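Local atomic coordinates of glutaredoxin related protein (Sulfolobus solfataricus, PDB entry 4MNN), a protein that probably catalyses thiol-disulfide exchange as an atypical protein disulfide oxidoreductase built on the thioredoxin fold. Residues Y5-Y10 with F30-N35; W72-S77 with F120-S125; P115-F120 with P154-N159. All coordinates share one frame; numbering follows the deposited sequence. Where two conformers were deposited one is given.

Contact 1 (Y5-Y10 with F30-N35)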
# COMPACT_ATOMS: atom_id res chain seq x y z
N TYR A 5 -15.91 7.98 -10.29
CA TYR A 5 -15.24 8.56 -11.46
C TYR A 5 -13.74 8.41 -11.39
O TYR A 5 -13.11 7.98 -12.36
CB TYR A 5 -15.60 10.04 -11.63
CG TYR A 5 -15.02 10.66 -12.89
CD1 TYR A 5 -15.22 10.07 -14.15
CD2 TYR A 5 -14.26 11.83 -12.83
CE1 TYR A 5 -14.68 10.64 -15.32
CE2 TYR A 5 -13.71 12.40 -13.98
CZ TYR A 5 -13.93 11.81 -15.22
OH TYR A 5 -13.41 12.40 -16.35
N VAL A 6 -13.15 8.74 -10.24
CA VAL A 6 -11.70 8.64 -10.15
C VAL A 6 -11.23 7.19 -10.27
O VAL A 6 -10.18 6.91 -10.87
CB VAL A 6 -11.16 9.27 -8.84
CG1 VAL A 6 -11.51 8.42 -7.64
CG2 VAL A 6 -9.65 9.45 -8.96
N ILE A 7 -12.01 6.25 -9.76
CA ILE A 7 -11.59 4.85 -9.88
C ILE A 7 -11.59 4.48 -11.35
O ILE A 7 -10.66 3.84 -11.84
CB ILE A 7 -12.55 3.93 -9.10
CG1 ILE A 7 -12.38 4.23 -7.61
CG2 ILE A 7 -12.28 2.41 -9.47
CD1 ILE A 7 -13.46 3.56 -6.72
N LYS A 8 -12.63 4.89 -12.07
CA LYS A 8 -12.68 4.58 -13.49
C LYS A 8 -11.53 5.21 -14.25
O LYS A 8 -10.88 4.59 -15.11
CB LYS A 8 -14.00 5.06 -14.11
CG LYS A 8 -14.13 4.70 -15.60
CD LYS A 8 -15.44 5.18 -16.21
CE LYS A 8 -15.64 4.56 -17.60
NZ LYS A 8 -17.07 4.55 -18.05
N GLU A 9 -11.30 6.49 -13.98
CA GLU A 9 -10.27 7.19 -14.71
C GLU A 9 -8.90 6.58 -14.54
O GLU A 9 -8.09 6.57 -15.48
CB GLU A 9 -10.28 8.66 -14.34
CG GLU A 9 -11.48 9.39 -14.94
CD GLU A 9 -11.48 9.35 -16.47
OE1 GLU A 9 -12.46 8.84 -17.05
OE2 GLU A 9 -10.49 9.81 -17.07
N TYR A 10 -8.64 6.03 -13.36
CA TYR A 10 -7.35 5.41 -13.12
C TYR A 10 -7.28 3.97 -13.56
O TYR A 10 -6.28 3.54 -14.10
CB TYR A 10 -6.98 5.45 -11.64
CG TYR A 10 -6.34 6.74 -11.21
CD1 TYR A 10 -7.11 7.88 -11.00
CD2 TYR A 10 -4.95 6.84 -11.08
CE1 TYR A 10 -6.52 9.09 -10.66
CE2 TYR A 10 -4.35 8.05 -10.74
CZ TYR A 10 -5.14 9.18 -10.53
OH TYR A 10 -4.55 10.38 -10.21
N PHE A 30 -14.46 -1.47 -2.59
CA PHE A 30 -13.90 -2.35 -3.59
C PHE A 30 -14.85 -3.00 -4.58
O PHE A 30 -14.42 -3.48 -5.63
CB PHE A 30 -13.04 -3.37 -2.87
CG PHE A 30 -11.79 -2.77 -2.33
CD1 PHE A 30 -11.58 -2.66 -0.96
CD2 PHE A 30 -10.83 -2.23 -3.22
CE1 PHE A 30 -10.42 -1.99 -0.45
CE2 PHE A 30 -9.70 -1.58 -2.72
CZ PHE A 30 -9.49 -1.46 -1.35
N HIS A 31 -16.15 -3.02 -4.25
CA HIS A 31 -17.15 -3.57 -5.18
C HIS A 31 -17.02 -2.79 -6.52
O HIS A 31 -17.12 -3.37 -7.60
CB HIS A 31 -18.55 -3.38 -4.57
CG HIS A 31 -19.68 -3.91 -5.42
ND1 HIS A 31 -20.24 -3.19 -6.43
CD2 HIS A 31 -20.34 -5.10 -5.38
CE1 HIS A 31 -21.21 -3.90 -7.00
NE2 HIS A 31 -21.28 -5.07 -6.38
N GLU A 32 -16.77 -1.49 -6.44
CA GLU A 32 -16.60 -0.67 -7.64
C GLU A 32 -15.31 -1.04 -8.41
O GLU A 32 -15.28 -1.00 -9.65
CB GLU A 32 -16.54 0.83 -7.25
CG GLU A 32 -16.61 1.83 -8.42
CD GLU A 32 -17.92 1.72 -9.20
OE1 GLU A 32 -18.86 1.09 -8.69
OE2 GLU A 32 -18.01 2.28 -10.32
N PHE A 33 -14.25 -1.40 -7.68
CA PHE A 33 -12.98 -1.77 -8.33
C PHE A 33 -13.16 -3.01 -9.20
O PHE A 33 -12.47 -3.22 -10.19
CB PHE A 33 -11.91 -2.09 -7.26
CG PHE A 33 -11.29 -0.89 -6.62
CD1 PHE A 33 -12.05 -0.01 -5.84
CD2 PHE A 33 -9.94 -0.64 -6.78
CE1 PHE A 33 -11.47 1.08 -5.23
CE2 PHE A 33 -9.34 0.49 -6.15
CZ PHE A 33 -10.12 1.34 -5.38
N LYS A 34 -14.08 -3.87 -8.78
CA LYS A 34 -14.35 -5.11 -9.48
C LYS A 34 -14.75 -4.87 -10.94
O LYS A 34 -14.60 -5.74 -11.79
CB LYS A 34 -15.45 -5.86 -8.71
CG LYS A 34 -15.21 -7.32 -8.54
CD LYS A 34 -16.30 -7.94 -7.70
CE LYS A 34 -16.37 -9.45 -7.92
NZ LYS A 34 -15.05 -10.08 -7.61
N ASN A 35 -15.22 -3.66 -11.23
CA ASN A 35 -15.63 -3.35 -12.59
C ASN A 35 -14.40 -3.27 -13.46
O ASN A 35 -14.50 -3.43 -14.67
CB ASN A 35 -16.40 -2.00 -12.67
CG ASN A 35 -17.60 -1.95 -11.74
OD1 ASN A 35 -18.35 -2.91 -11.59
ND2 ASN A 35 -17.79 -0.80 -11.11
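I7, on helix 4-11, meets the ring of F33 on helix 27-33, and this apolar pair is the tight part of the contact. The methyl CD1 of I7 lies 3.5 Å from CE1 of F33, with I7 CG1 behind it at 4.1 Å from the same atom. The two side chains cross at about a right angle, and both branches of the isoleucine come from the same side of the ring, CG2 over the face and CD1 obliquely above the CE1 corner. The opposite face is covered from within its own helix, where F30 CD2 stands 3.6 Å above the plane near the rim, so that the F33 ring has I7 CG2 over one face and the CD2 corner of F30 over the other. With CG of F33 anti to the carbonyl carbon (chi1 -78°), the ring is carried toward the interior, where it also packs on L11, I21 and helix 71-83.

E32 marks the looser side. Its aliphatic stem lies alongside the tip of the isoleucine, E32 CG sitting 4.0 Å from I7 CD1, and there the packing ends. A bend at chi2 (62°) turns the carboxylate away from the methyl; E32 is partly exposed, and its side chain also touches D4 of helix 4-11.

No hydrogen bond joins the two segments. The N-terminal helix is therefore held here by burial of I7 against an aromatic ring and the stem of an acid, a contact that depends on shape and hydrophobicity more than on any directional polar bond.

Contact 2 (W72-S77 with F120-S125)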
# COMPACT_ATOMS: atom_id res chain seq x y z
N TRP A 72 -5.34 8.36 -3.60
CA TRP A 72 -4.64 8.73 -4.81
C TRP A 72 -3.36 7.90 -4.99
O TRP A 72 -3.13 7.34 -6.09
CB TRP A 72 -4.37 10.24 -4.79
CG TRP A 72 -3.51 10.74 -5.92
CD1 TRP A 72 -3.67 10.49 -7.26
CD2 TRP A 72 -2.37 11.59 -5.80
NE1 TRP A 72 -2.68 11.13 -7.98
CE2 TRP A 72 -1.87 11.81 -7.11
CE3 TRP A 72 -1.72 12.19 -4.71
CZ2 TRP A 72 -0.75 12.60 -7.36
CZ3 TRP A 72 -0.59 12.98 -4.96
CH2 TRP A 72 -0.12 13.18 -6.28
N PRO A 73 -2.51 7.82 -3.95
CA PRO A 73 -1.28 7.03 -4.05
C PRO A 73 -1.62 5.55 -4.30
O PRO A 73 -0.94 4.87 -5.05
CB PRO A 73 -0.62 7.20 -2.69
CG PRO A 73 -1.14 8.46 -2.19
CD PRO A 73 -2.54 8.60 -2.70
N PHE A 74 -2.69 5.07 -3.68
CA PHE A 74 -3.08 3.67 -3.83
C PHE A 74 -3.46 3.37 -5.29
O PHE A 74 -2.96 2.40 -5.89
CB PHE A 74 -4.25 3.37 -2.87
CG PHE A 74 -4.82 1.98 -3.03
CD1 PHE A 74 -4.11 0.86 -2.59
CD2 PHE A 74 -6.07 1.80 -3.61
CE1 PHE A 74 -4.65 -0.44 -2.73
CE2 PHE A 74 -6.61 0.49 -3.76
CZ PHE A 74 -5.88 -0.61 -3.32
N LEU A 75 -4.31 4.20 -5.89
CA LEU A 75 -4.69 4.02 -7.28
C LEU A 75 -3.47 4.16 -8.18
O LEU A 75 -3.34 3.42 -9.16
CB LEU A 75 -5.73 5.07 -7.71
CG LEU A 75 -7.10 4.86 -7.07
CD1 LEU A 75 -7.99 6.02 -7.41
CD2 LEU A 75 -7.67 3.52 -7.52
N ASN A 76 -2.59 5.10 -7.88
CA ASN A 76 -1.39 5.25 -8.69
C ASN A 76 -0.55 3.98 -8.65
O ASN A 76 0.09 3.61 -9.65
CB ASN A 76 -0.52 6.38 -8.16
CG ASN A 76 -0.58 7.60 -9.02
OD1 ASN A 76 -1.63 7.98 -9.50
ND2 ASN A 76 0.56 8.27 -9.17
N SER A 77 -0.48 3.34 -7.49
CA SER A 77 0.35 2.15 -7.41
C SER A 77 -0.24 1.06 -8.25
O SER A 77 0.49 0.26 -8.84
CB SER A 77 0.50 1.64 -5.96
OG SER A 77 -0.70 1.10 -5.43
N PHE A 120 6.38 6.50 -2.50
CA PHE A 120 7.79 6.18 -2.62
C PHE A 120 7.98 4.68 -2.29
O PHE A 120 8.56 3.93 -3.08
CB PHE A 120 8.59 7.06 -1.65
CG PHE A 120 10.06 6.77 -1.63
CD1 PHE A 120 10.90 7.26 -2.63
CD2 PHE A 120 10.62 6.02 -0.59
CE1 PHE A 120 12.29 7.01 -2.60
CE2 PHE A 120 11.99 5.76 -0.54
CZ PHE A 120 12.83 6.26 -1.55
N LEU A 121 7.41 4.23 -1.17
CA LEU A 121 7.58 2.82 -0.81
C LEU A 121 6.84 1.86 -1.73
O LEU A 121 7.32 0.75 -1.95
CB LEU A 121 7.18 2.60 0.66
CG LEU A 121 8.14 3.28 1.64
CD1 LEU A 121 7.62 3.11 3.10
CD2 LEU A 121 9.57 2.66 1.51
N TYR A 122 5.70 2.28 -2.29
CA TYR A 122 4.97 1.40 -3.22
C TYR A 122 5.90 1.12 -4.39
O TYR A 122 5.93 0.00 -4.92
CB TYR A 122 3.71 2.06 -3.76
CG TYR A 122 2.58 2.16 -2.76
CD1 TYR A 122 1.70 3.26 -2.79
CD2 TYR A 122 2.37 1.14 -1.81
CE1 TYR A 122 0.62 3.34 -1.89
CE2 TYR A 122 1.29 1.21 -0.89
CZ TYR A 122 0.42 2.31 -0.95
OH TYR A 122 -0.67 2.38 -0.12
N GLN A 123 6.66 2.13 -4.80
CA GLN A 123 7.58 1.92 -5.92
C GLN A 123 8.75 1.05 -5.51
O GLN A 123 9.22 0.25 -6.31
CB GLN A 123 8.03 3.26 -6.47
CG GLN A 123 6.86 3.96 -7.16
CD GLN A 123 7.21 5.33 -7.64
OE1 GLN A 123 7.04 6.31 -6.92
NE2 GLN A 123 7.73 5.40 -8.86
N VAL A 124 9.23 1.20 -4.28
CA VAL A 124 10.30 0.34 -3.80
C VAL A 124 9.82 -1.15 -3.81
O VAL A 124 10.57 -2.06 -4.19
CB VAL A 124 10.73 0.75 -2.38
CG1 VAL A 124 11.72 -0.24 -1.82
CG2 VAL A 124 11.32 2.16 -2.40
N SER A 125 8.57 -1.40 -3.41
CA SER A 125 8.06 -2.79 -3.39
C SER A 125 7.99 -3.39 -4.79
O SER A 125 8.07 -4.61 -4.97
CB SER A 125 6.66 -2.85 -2.72
OG SER A 125 5.59 -2.44 -3.57
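Y122 reaches from helix 114-127 into the side of helix 71-83, and one side of its ring runs along that helix. Its CB starts 3.9 Å from CB of S77, and CG rests on the same serine carbon. CG anti to the carbonyl carbon (chi1 -73°) sends the ring across the gap between the helices. CD1 meets both S77 CB and the backbone oxygen of P73, each at 3.8 Å. One step further, CE1 remains by P73 O before reaching the proline side chain, 4.1 Å from P73 CB, and the neighbouring backbone at F74 N. At the tip, the Y122 hydroxyl ends at the edge of the F74 ring, close to its plane, with OH 4.5 Å from F74 CD1.

The serine hydroxyl lies over one face of the tyrosine ring, offset toward its rim. S77 OG is turned back on its own helix, donating a short 2.6 Å hydrogen bond to F74 O, and it is bonded as well to the hydroxyl of Y60. These two bonds fix the rotation of a buried polar group beside an aromatic surface. Y60, from strand 57-63, also stacks on Y122, whose ring reaches Y62, L133 and I135 on the sheet below.

The axes of segments 72-77 and 120-125 approach to 10.1 Å and cross at -22°, nearly parallel. Such side-by-side helices, one from each thioredoxin-like unit and lying on the adjacent parallel strands 57-63 and 131-137, are consistent with the tandem thioredoxin fold of protein disulfide oxidoreductases.

Contact 3 (P115-F120 with P154-N159)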
# COMPACT_ATOMS: atom_id res chain seq x y z
N PRO A 115 1.10 10.36 2.32
CA PRO A 115 0.93 9.89 0.94
C PRO A 115 2.21 9.95 0.13
O PRO A 115 2.40 9.13 -0.76
CB PRO A 115 -0.21 10.77 0.39
CG PRO A 115 -0.20 11.99 1.30
CD PRO A 115 0.10 11.39 2.67
N ILE A 116 3.07 10.91 0.43
CA ILE A 116 4.34 11.05 -0.27
C ILE A 116 5.20 9.81 0.06
O ILE A 116 5.83 9.21 -0.82
CB ILE A 116 5.06 12.35 0.18
CG1 ILE A 116 4.05 13.51 0.19
CG2 ILE A 116 6.24 12.63 -0.73
CD1 ILE A 116 4.60 14.85 0.67
N THR A 117 5.21 9.42 1.33
CA THR A 117 6.01 8.25 1.74
C THR A 117 5.45 6.95 1.21
O THR A 117 6.21 6.08 0.79
CB THR A 117 6.15 8.20 3.25
OG1 THR A 117 6.66 9.47 3.68
CG2 THR A 117 7.17 7.10 3.68
N ALA A 118 4.13 6.78 1.25
CA ALA A 118 3.54 5.58 0.70
C ALA A 118 3.87 5.44 -0.79
O ALA A 118 4.22 4.37 -1.27
CB ALA A 118 2.05 5.60 0.86
N GLU A 119 3.74 6.53 -1.55
CA GLU A 119 4.03 6.44 -2.99
C GLU A 119 5.44 5.97 -3.28
O GLU A 119 5.69 5.15 -4.18
CB GLU A 119 3.78 7.80 -3.62
CG GLU A 119 3.87 7.79 -5.14
CD GLU A 119 2.76 8.63 -5.77
OE1 GLU A 119 2.77 9.88 -5.61
OE2 GLU A 119 1.87 8.02 -6.40
N PHE A 120 6.38 6.50 -2.50
CA PHE A 120 7.79 6.18 -2.62
C PHE A 120 7.98 4.68 -2.29
O PHE A 120 8.56 3.93 -3.08
CB PHE A 120 8.59 7.06 -1.65
CG PHE A 120 10.06 6.77 -1.63
CD1 PHE A 120 10.90 7.26 -2.63
CD2 PHE A 120 10.62 6.02 -0.59
CE1 PHE A 120 12.29 7.01 -2.60
CE2 PHE A 120 11.99 5.76 -0.54
CZ PHE A 120 12.83 6.26 -1.55
N PRO A 154 4.30 10.34 8.97
CA PRO A 154 4.63 8.94 8.67
C PRO A 154 5.81 8.46 9.51
O PRO A 154 6.67 9.26 9.92
CB PRO A 154 5.01 8.98 7.19
CG PRO A 154 5.62 10.37 7.04
CD PRO A 154 4.62 11.21 7.82
N LYS A 155 5.86 7.15 9.76
CA LYS A 155 6.97 6.58 10.51
C LYS A 155 7.28 5.21 9.87
O LYS A 155 6.37 4.41 9.71
CB LYS A 155 6.59 6.39 12.00
CG LYS A 155 7.78 5.84 12.84
CD LYS A 155 9.02 6.77 12.77
CE LYS A 155 10.23 6.18 13.52
NZ LYS A 155 11.51 6.99 13.34
N ILE A 156 8.53 4.97 9.49
CA ILE A 156 8.88 3.70 8.86
C ILE A 156 9.68 2.89 9.86
O ILE A 156 10.58 3.43 10.54
CB ILE A 156 9.77 3.89 7.60
CG1 ILE A 156 9.11 4.85 6.60
CG2 ILE A 156 10.01 2.54 6.94
CD1 ILE A 156 10.07 5.30 5.42
N ILE A 157 9.34 1.61 9.96
CA ILE A 157 10.03 0.67 10.84
C ILE A 157 10.68 -0.37 9.94
O ILE A 157 10.02 -0.98 9.10
CB ILE A 157 9.02 -0.06 11.79
CG1 ILE A 157 8.26 0.97 12.63
CG2 ILE A 157 9.79 -1.09 12.68
CD1 ILE A 157 9.13 1.80 13.57
N PHE A 158 11.99 -0.54 10.07
CA PHE A 158 12.70 -1.54 9.28
C PHE A 158 13.10 -2.75 10.17
O PHE A 158 13.54 -2.57 11.30
CB PHE A 158 13.99 -0.94 8.70
CG PHE A 158 13.76 0.26 7.81
CD1 PHE A 158 13.75 1.55 8.33
CD2 PHE A 158 13.57 0.09 6.45
CE1 PHE A 158 13.56 2.66 7.50
CE2 PHE A 158 13.38 1.18 5.60
CZ PHE A 158 13.37 2.48 6.13
N ASN A 159 12.93 -3.95 9.63
CA ASN A 159 13.27 -5.21 10.30
C ASN A 159 12.66 -5.32 11.69
O ASN A 159 13.25 -5.94 12.58
CB ASN A 159 14.80 -5.37 10.36
CG ASN A 159 15.42 -5.39 8.98
OD1 ASN A 159 15.10 -6.25 8.16
ND2 ASN A 159 16.30 -4.41 8.69
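The first turns of helix 114-127 come up against the start of strand 155-158, with the CA atoms of T117 and P154, the nearest pair, 7.1 Å apart. T117 carries the whole contact from the helical side, and its two branches go to different partners. Its hydroxyl lies against the proline ring, OG1 being 3.6 Å from P154 CG and 3.9 Å from P154 CB. The methyl takes the other direction and packs on the end of the isoleucine two residues along, T117 CG2 standing 3.8 Å from I156 CD1. Both approaches are oblique.

The first torsion explains this division: with OG1 beside the backbone N (chi1 -54°), the hydroxyl can bond back to K113 O, just ahead of the helix, and CG2 is carried over to the strand. The polar atom is thus satisfied by the residue leading into its own helix, and what it offers P154 is van der Waals contact alone. With an alanine here both branches are gone, which would probably leave K113 O without its hydroxyl partner and open a gap beside I156 CD1 and the proline ring.

P154, just ahead of the strand, and I156 on it point to the helix, while CB of K155 between them points away. I156 continues inward to V103, L105 and L121, while K155 and I157 hydrogen-bond through their backbones to strand 101-107.

The peptide bond before P154 is cis, and the proline side chain touches C111 and C114, which form a disulfide at the start of the helix. A cis-proline at the head of a strand, facing a CxxC pair at a helix N terminus, is the hallmark of the thioredoxin-fold redox site.

In the fold
Contacts 1 and 2 are buried, whereas contact 3 lies at the partly exposed surface. Contact 1 joins two helices of the first thioredoxin-like unit, contact 3 a helix and the edge strand of the second, and contact 2 bridges the units. Contacts 2 and 3 share helix 114-127, and touch through P73 with P115 and L121 with I156. Contact 1 touches helix 71-83 of contact 2 through F33, but stays about 8 Å from contact 3 at the nearest atoms. None has a hydrogen bond between its segments: aliphatic-aromatic packing dominates contact 1, a tyrosine against proline, serine, phenylalanine and backbone contact 2, and the two branches of one threonine contact 3.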